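Local coordinates for Glyoxalase/bleomycin resistance protein/dioxygenase (Nocardioides sp., PDB 4MYM), which is of undetermined specific function but belongs to the vicinal oxygen chelate superfamily of glyoxalases, bleomycin resistance proteins and extradiol dioxygenases, and assembles as a dimer, at residues F152-L155 / K159-Q162; H39-S44 / S57-G62; F47-L52 / A64-P69. All blocks are in the same frame, centred on the assembly; numbering follows the deposited sequence.

Contact 1 (F152-L155 / K159-Q162)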
# COMPACT_ATOMS: atom_id res chain seq x y z
N PHE A 152 8.05 5.68 11.46
CA PHE A 152 9.39 6.22 11.39
C PHE A 152 9.35 7.73 11.54
O PHE A 152 8.34 8.37 11.24
CB PHE A 152 10.12 5.82 10.10
CG PHE A 152 9.63 6.53 8.86
CD1 PHE A 152 8.48 6.09 8.20
CD2 PHE A 152 10.33 7.59 8.32
CE1 PHE A 152 8.03 6.74 7.05
CE2 PHE A 152 9.87 8.24 7.18
CZ PHE A 152 8.74 7.81 6.54
N ALA A 153 10.46 8.28 12.04
CA ALA A 153 10.67 9.72 12.09
C ALA A 153 12.15 10.02 11.86
O ALA A 153 13.04 9.30 12.34
CB ALA A 153 10.18 10.29 13.40
N TRP A 154 12.41 11.07 11.08
CA TRP A 154 13.76 11.41 10.68
C TRP A 154 14.54 11.99 11.86
O TRP A 154 14.00 12.77 12.63
CB TRP A 154 13.76 12.44 9.54
CG TRP A 154 13.18 11.92 8.27
CD1 TRP A 154 12.11 12.42 7.61
CD2 TRP A 154 13.62 10.78 7.53
NE1 TRP A 154 11.85 11.67 6.49
CE2 TRP A 154 12.76 10.65 6.42
CE3 TRP A 154 14.64 9.85 7.70
CZ2 TRP A 154 12.91 9.63 5.48
CZ3 TRP A 154 14.79 8.83 6.77
CH2 TRP A 154 13.92 8.74 5.67
N LEU A 155 15.79 11.57 11.99
CA LEU A 155 16.72 12.17 12.94
C LEU A 155 17.24 13.47 12.35
O LEU A 155 16.92 13.80 11.20
CB LEU A 155 17.87 11.20 13.22
CG LEU A 155 17.49 9.83 13.78
CD1 LEU A 155 18.72 8.95 13.89
CD2 LEU A 155 16.80 9.96 15.13
N LYS A 159 15.83 13.23 5.61
CA LYS A 159 15.88 12.08 4.71
C LYS A 159 17.15 12.04 3.88
O LYS A 159 17.43 12.99 3.14
CB LYS A 159 14.67 12.11 3.77
CG LYS A 159 14.57 10.93 2.82
CD LYS A 159 13.24 10.92 2.10
CE LYS A 159 13.16 9.70 1.19
NZ LYS A 159 11.82 9.52 0.59
N PRO A 160 17.92 10.93 3.96
CA PRO A 160 19.12 10.78 3.16
C PRO A 160 18.84 10.23 1.76
O PRO A 160 17.74 9.73 1.49
CB PRO A 160 19.92 9.74 3.94
CG PRO A 160 18.85 8.84 4.49
CD PRO A 160 17.64 9.71 4.73
N GLY A 161 19.83 10.33 0.88
CA GLY A 161 19.79 9.68 -0.42
C GLY A 161 18.95 10.35 -1.49
O GLY A 161 18.73 9.78 -2.56
N GLN A 162 18.48 11.57 -1.23
CA GLN A 162 17.62 12.27 -2.17
C GLN A 162 18.40 12.63 -3.44
O GLN A 162 19.55 13.07 -3.35
CB GLN A 162 17.00 13.52 -1.52
CG GLN A 162 16.18 13.22 -0.27
CD GLN A 162 15.32 14.38 0.17
OE1 GLN A 162 15.67 15.13 1.09
NE2 GLN A 162 14.17 14.53 -0.47
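The indole of Trp154 carries Lys159 on one face at the end of strand 147-154, the last strand of the second four-stranded sheet in this glyoxalase-like beta-alpha-beta-beta-beta fold. The chain leaves the strand, turns back within a few residues and lays the start of its C-terminal tail over the ring. Lys159 CA stands 3.7 Å from the centroid of the six-membered ring of Trp154 and only 4° from the ring normal, which defines a CH-pi contact over the face. The lysine's CG lies anti to its backbone N (chi1 -178°), a setting that carries the chain across the benzo part of the indole: Lys159 CG is 3.4 Å from Trp154 CZ2, and Lys159 CD is 3.6 Å from the same carbon. Beyond CG the chain stays extended and delivers the ammonium to a salt bridge with Asp65 of the second subunit. The opposite face of the indole is met by the edge of the Phe152 ring: Phe152 CE2 sits 3.6 Å above the Trp154 plane, offset toward the rim, and Trp154 CE2 lies in the phenyl plane. The tryptophan is thus held between Phe152, two residues back on the strand, and the returning tail. Pro160 adds an oblique apolar touch, its CD lying 3.6 Å from Trp154 CZ3.

Contact 2 (H39-S44 / S57-G62)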
# COMPACT_ATOMS: atom_id res chain seq x y z
N HIS A 39 -7.08 -13.73 4.65
CA HIS A 39 -7.62 -15.10 4.69
C HIS A 39 -8.62 -15.28 5.83
O HIS A 39 -9.14 -16.37 6.05
CB HIS A 39 -6.48 -16.10 4.82
CG HIS A 39 -5.45 -15.95 3.76
ND1 HIS A 39 -5.64 -16.39 2.47
CD2 HIS A 39 -4.23 -15.37 3.78
CE1 HIS A 39 -4.58 -16.10 1.74
NE2 HIS A 39 -3.71 -15.47 2.51
N ASP A 40 -8.89 -14.19 6.55
CA ASP A 40 -9.85 -14.20 7.65
C ASP A 40 -10.26 -12.76 7.84
O ASP A 40 -9.66 -12.03 8.64
CB ASP A 40 -9.23 -14.79 8.92
CG ASP A 40 -10.23 -14.92 10.08
OD1 ASP A 40 -11.30 -14.24 10.09
OD2 ASP A 40 -9.92 -15.69 11.00
N LEU A 41 -11.26 -12.35 7.07
CA LEU A 41 -11.67 -10.95 7.02
C LEU A 41 -12.03 -10.42 8.41
O LEU A 41 -11.58 -9.36 8.80
CB LEU A 41 -12.83 -10.77 6.05
CG LEU A 41 -13.45 -9.37 5.98
CD1 LEU A 41 -12.46 -8.37 5.40
CD2 LEU A 41 -14.73 -9.40 5.16
N GLU A 42 -12.85 -11.16 9.16
CA GLU A 42 -13.34 -10.64 10.45
C GLU A 42 -12.22 -10.43 11.47
O GLU A 42 -12.25 -9.46 12.21
CB GLU A 42 -14.48 -11.50 11.01
CG GLU A 42 -15.74 -11.47 10.16
CD GLU A 42 -16.12 -10.08 9.67
OE1 GLU A 42 -16.13 -9.14 10.50
OE2 GLU A 42 -16.39 -9.92 8.46
N ALA A 43 -11.23 -11.32 11.49
CA ALA A 43 -10.08 -11.15 12.37
C ALA A 43 -9.23 -9.94 11.94
O ALA A 43 -8.74 -9.18 12.78
CB ALA A 43 -9.24 -12.42 12.40
N SER A 44 -9.07 -9.77 10.63
CA SER A 44 -8.39 -8.59 10.10
C SER A 44 -9.14 -7.32 10.46
O SER A 44 -8.55 -6.39 10.97
CB SER A 44 -8.21 -8.69 8.58
OG SER A 44 -7.20 -9.63 8.25
N SER A 57 -15.99 1.74 6.70
CA SER A 57 -16.63 2.65 5.77
C SER A 57 -17.62 1.90 4.88
O SER A 57 -18.73 2.38 4.64
CB SER A 57 -15.55 3.34 4.92
OG SER A 57 -16.12 4.32 4.07
N SER A 58 -17.22 0.72 4.41
CA SER A 58 -18.07 -0.08 3.54
C SER A 58 -17.76 -1.55 3.65
O SER A 58 -16.68 -1.95 4.11
CB SER A 58 -17.94 0.38 2.08
OG SER A 58 -16.76 -0.11 1.47
N ARG A 59 -18.74 -2.36 3.25
CA ARG A 59 -18.62 -3.81 3.22
C ARG A 59 -19.24 -4.40 1.96
O ARG A 59 -20.31 -3.97 1.54
CB ARG A 59 -19.35 -4.41 4.40
CG ARG A 59 -18.54 -4.46 5.68
CD ARG A 59 -19.29 -5.33 6.67
NE ARG A 59 -18.66 -5.38 7.98
CZ ARG A 59 -17.76 -6.27 8.37
NH1 ARG A 59 -17.29 -7.21 7.55
NH2 ARG A 59 -17.30 -6.19 9.60
N MSE A 60 -18.59 -5.40 1.38
CA MSE A 60 -19.16 -6.18 0.29
C MSE A 60 -18.76 -7.59 0.58
O MSE A 60 -17.98 -7.84 1.51
CB MSE A 60 -18.64 -5.68 -1.06
CG MSE A 60 -19.17 -4.29 -1.42
SE MSE A 60 -21.13 -4.35 -1.72
CE MSE A 60 -21.05 -5.14 -3.53
N PRO A 61 -19.30 -8.56 -0.19
CA PRO A 61 -18.88 -9.92 0.09
C PRO A 61 -17.36 -10.05 0.09
O PRO A 61 -16.68 -9.61 -0.86
CB PRO A 61 -19.53 -10.73 -1.04
CG PRO A 61 -20.77 -9.96 -1.35
CD PRO A 61 -20.39 -8.51 -1.19
N GLY A 62 -16.84 -10.62 1.19
CA GLY A 62 -15.42 -10.80 1.44
C GLY A 62 -14.59 -9.53 1.39
O GLY A 62 -13.39 -9.57 1.16
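Glu42 and Arg59 meet with their charged groups turned toward each other end-on, joining the first turn of helix 41-51 to strand 56-60. Two guanidinium nitrogens each take one carboxylate oxygen: Arg59 NH1 donates to Glu42 OE2 at 3.0 Å and Arg59 NH2 to Glu42 OE1 at 3.3 Å. Both oxygens use their syn lone pairs, yet the planes are 29° apart and the N-H...O angles are 142° and 147°, evidence of a twisted bidentate salt bridge. The arginine reaches across with an extended chain from CG to NE, whereas the glutamate bends at chi2 to bring its carboxylate round. Beside this polar pair, Leu41 supplies the apolar half of the contact. Leu41 CD2 rests 3.8 Å from Gly62 C and, at the edge of the guanidinium near its plane, 4.1 Å from Arg59 NH1. Ala43 N donates to Asp40 OD1 at 3.2 Å, reaching it from above the carboxylate plane and capping the helix start. Ser57 and Arg59 make backbone hydrogen bonds to the second subunit. A capped helix salt-bridged to strand 56-60, the edge strand, within this chain, of the sheet it packs on, fits the first beta-alpha-beta-beta-beta module of the glyoxalase/bleomycin resistance fold.

Contact 3 (F47-L52 / A64-P69)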
# COMPACT_ATOMS: atom_id res chain seq x y z
N PHE A 47 -8.47 -6.38 14.03
CA PHE A 47 -7.12 -5.83 14.22
C PHE A 47 -7.04 -4.34 13.86
O PHE A 47 -6.62 -3.51 14.68
CB PHE A 47 -6.10 -6.64 13.41
CG PHE A 47 -4.67 -6.15 13.53
CD1 PHE A 47 -4.20 -5.15 12.70
CD2 PHE A 47 -3.80 -6.71 14.46
CE1 PHE A 47 -2.90 -4.69 12.80
CE2 PHE A 47 -2.49 -6.26 14.56
CZ PHE A 47 -2.04 -5.24 13.73
N TYR A 48 -7.46 -3.97 12.65
CA TYR A 48 -7.25 -2.59 12.20
C TYR A 48 -8.13 -1.59 12.93
O TYR A 48 -7.70 -0.45 13.15
CB TYR A 48 -7.41 -2.45 10.68
CG TYR A 48 -6.43 -3.35 9.97
CD1 TYR A 48 -5.07 -3.01 9.86
CD2 TYR A 48 -6.84 -4.59 9.48
CE1 TYR A 48 -4.17 -3.87 9.25
CE2 TYR A 48 -5.96 -5.44 8.86
CZ TYR A 48 -4.63 -5.09 8.75
OH TYR A 48 -3.79 -5.97 8.14
N THR A 49 -9.34 -2.02 13.29
CA THR A 49 -10.26 -1.18 14.05
C THR A 49 -9.82 -1.01 15.51
O THR A 49 -9.59 0.11 15.96
CB THR A 49 -11.70 -1.72 14.02
OG1 THR A 49 -11.72 -3.09 14.47
CG2 THR A 49 -12.27 -1.66 12.61
N THR A 50 -9.69 -2.11 16.24
CA THR A 50 -9.43 -2.01 17.69
C THR A 50 -7.98 -1.65 18.03
O THR A 50 -7.74 -0.92 18.99
CB THR A 50 -9.82 -3.29 18.43
OG1 THR A 50 -8.89 -4.32 18.11
CG2 THR A 50 -11.24 -3.72 18.06
N LYS A 51 -7.01 -2.14 17.25
CA LYS A 51 -5.60 -1.89 17.54
C LYS A 51 -5.08 -0.61 16.92
O LYS A 51 -4.33 0.12 17.56
CB LYS A 51 -4.71 -3.04 17.08
CG LYS A 51 -5.15 -4.42 17.53
CD LYS A 51 -5.03 -4.60 19.02
CE LYS A 51 -5.27 -6.04 19.43
NZ LYS A 51 -4.32 -6.97 18.76
N LEU A 52 -5.46 -0.35 15.67
CA LEU A 52 -4.94 0.83 14.97
C LEU A 52 -5.92 1.99 14.77
O LEU A 52 -5.53 3.02 14.25
CB LEU A 52 -4.36 0.42 13.60
CG LEU A 52 -3.25 -0.63 13.63
CD1 LEU A 52 -2.71 -0.85 12.23
CD2 LEU A 52 -2.14 -0.19 14.59
N ALA A 64 -14.03 -5.40 3.13
CA ALA A 64 -14.29 -4.25 3.98
C ALA A 64 -13.22 -3.20 3.72
O ALA A 64 -12.08 -3.55 3.40
CB ALA A 64 -14.31 -4.66 5.45
N ASP A 65 -13.60 -1.93 3.81
CA ASP A 65 -12.62 -0.86 3.82
C ASP A 65 -12.95 0.19 4.85
O ASP A 65 -14.03 0.19 5.45
CB ASP A 65 -12.41 -0.27 2.43
CG ASP A 65 -13.61 0.48 1.90
OD1 ASP A 65 -14.64 0.62 2.60
OD2 ASP A 65 -13.51 0.94 0.76
N PHE A 66 -11.99 1.08 5.06
CA PHE A 66 -12.05 2.02 6.16
C PHE A 66 -12.09 3.45 5.67
O PHE A 66 -11.78 3.73 4.50
CB PHE A 66 -10.84 1.81 7.07
CG PHE A 66 -10.71 0.41 7.57
CD1 PHE A 66 -11.62 -0.10 8.48
CD2 PHE A 66 -9.68 -0.41 7.14
CE1 PHE A 66 -11.52 -1.39 8.95
CE2 PHE A 66 -9.57 -1.71 7.60
CZ PHE A 66 -10.50 -2.21 8.50
N GLU A 67 -12.45 4.35 6.57
CA GLU A 67 -12.63 5.77 6.25
C GLU A 67 -11.30 6.46 5.99
O GLU A 67 -10.26 6.09 6.56
CB GLU A 67 -13.39 6.49 7.37
CG GLU A 67 -14.87 6.15 7.42
CD GLU A 67 -15.66 6.96 8.44
OE1 GLU A 67 -15.06 7.49 9.41
OE2 GLU A 67 -16.90 7.05 8.27
N GLY A 68 -11.33 7.47 5.12
CA GLY A 68 -10.20 8.37 4.93
C GLY A 68 -10.15 9.35 6.09
O GLY A 68 -10.80 9.13 7.11
N PRO A 69 -9.39 10.45 5.95
CA PRO A 69 -8.70 10.94 4.75
C PRO A 69 -7.42 10.18 4.41
O PRO A 69 -6.97 9.33 5.19
CB PRO A 69 -8.37 12.39 5.12
CG PRO A 69 -8.17 12.34 6.59
CD PRO A 69 -9.18 11.35 7.10
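Phe66 is the residue most covered here: its ring projects from strand 63-66 onto helix 41-51, the helix that packs against the sheet in the first beta-alpha-beta-beta-beta module of the glyoxalase/bleomycin resistance fold. Two consecutive helical residues, Tyr48 and Thr49, receive the far end of the ring. Tyr48 presents its CB carbon, which lies 3.8 Å from both CZ and CE2 of Phe66, while the Thr49 methyl CG2 approaches CE1 of Phe66 at 3.7 Å. Both touches are oblique to the phenyl plane, so the evidence is for apolar packing of the ring's far end against aliphatic carbons. The backbones remain well apart, the nearest CA atoms, those of Thr49 and Phe66, being 8.7 Å from each other; the phenylalanine side chain spans much of that distance. On Phe66, CG is anti to the carbonyl carbon (chi1 -56°), and the bond from CA already heads for the helix.

Tyr48 starts toward the strand at CB, but the rest of its side chain leads away, and its hydroxyl hydrogen-bonds to Glu147 OE2 on the second sheet. One residue thereby contributes its CB to this interface and its phenol to the region between the two sheets, where it also touches Trp149. On Thr49, chi1 of 54° aims the methyl at the ring and keeps OG1 at the helix backbone, where it bonds to the carbonyls of Val45 and Glu46. The helix has a wider pi-type turn at 47-51, where both contact residues lie. Phe47 sets its edge over one face of the Tyr48 ring, Phe47 CD1 standing 3.6 Å above the plane, offset toward the rim.

Contacts 2 and 3 both use helix 41-51, which meets strand 56-60 in the first and its sheet neighbour 63-66 in the second; their centres are 11 Å apart. They touch through Asp65: Ser58 OG lies 2.5 Å from Asp65 OD1, and Ser57 N lies 2.8 Å from Asp65 O, at a classic beta bulge. Contact 1 belongs to the other sheet, its centre about 35 Å from that of contact 2 and 27 Å from that of contact 3, across the chain's centre. The dimer nevertheless connects them, because Lys159 of one subunit pairs with Asp65 of the other, and Pro160 packs on Met60 there. A bound bis-tris molecule, probably from the crystallisation liquor, approaches the Trp154 side chain to about 4 Å.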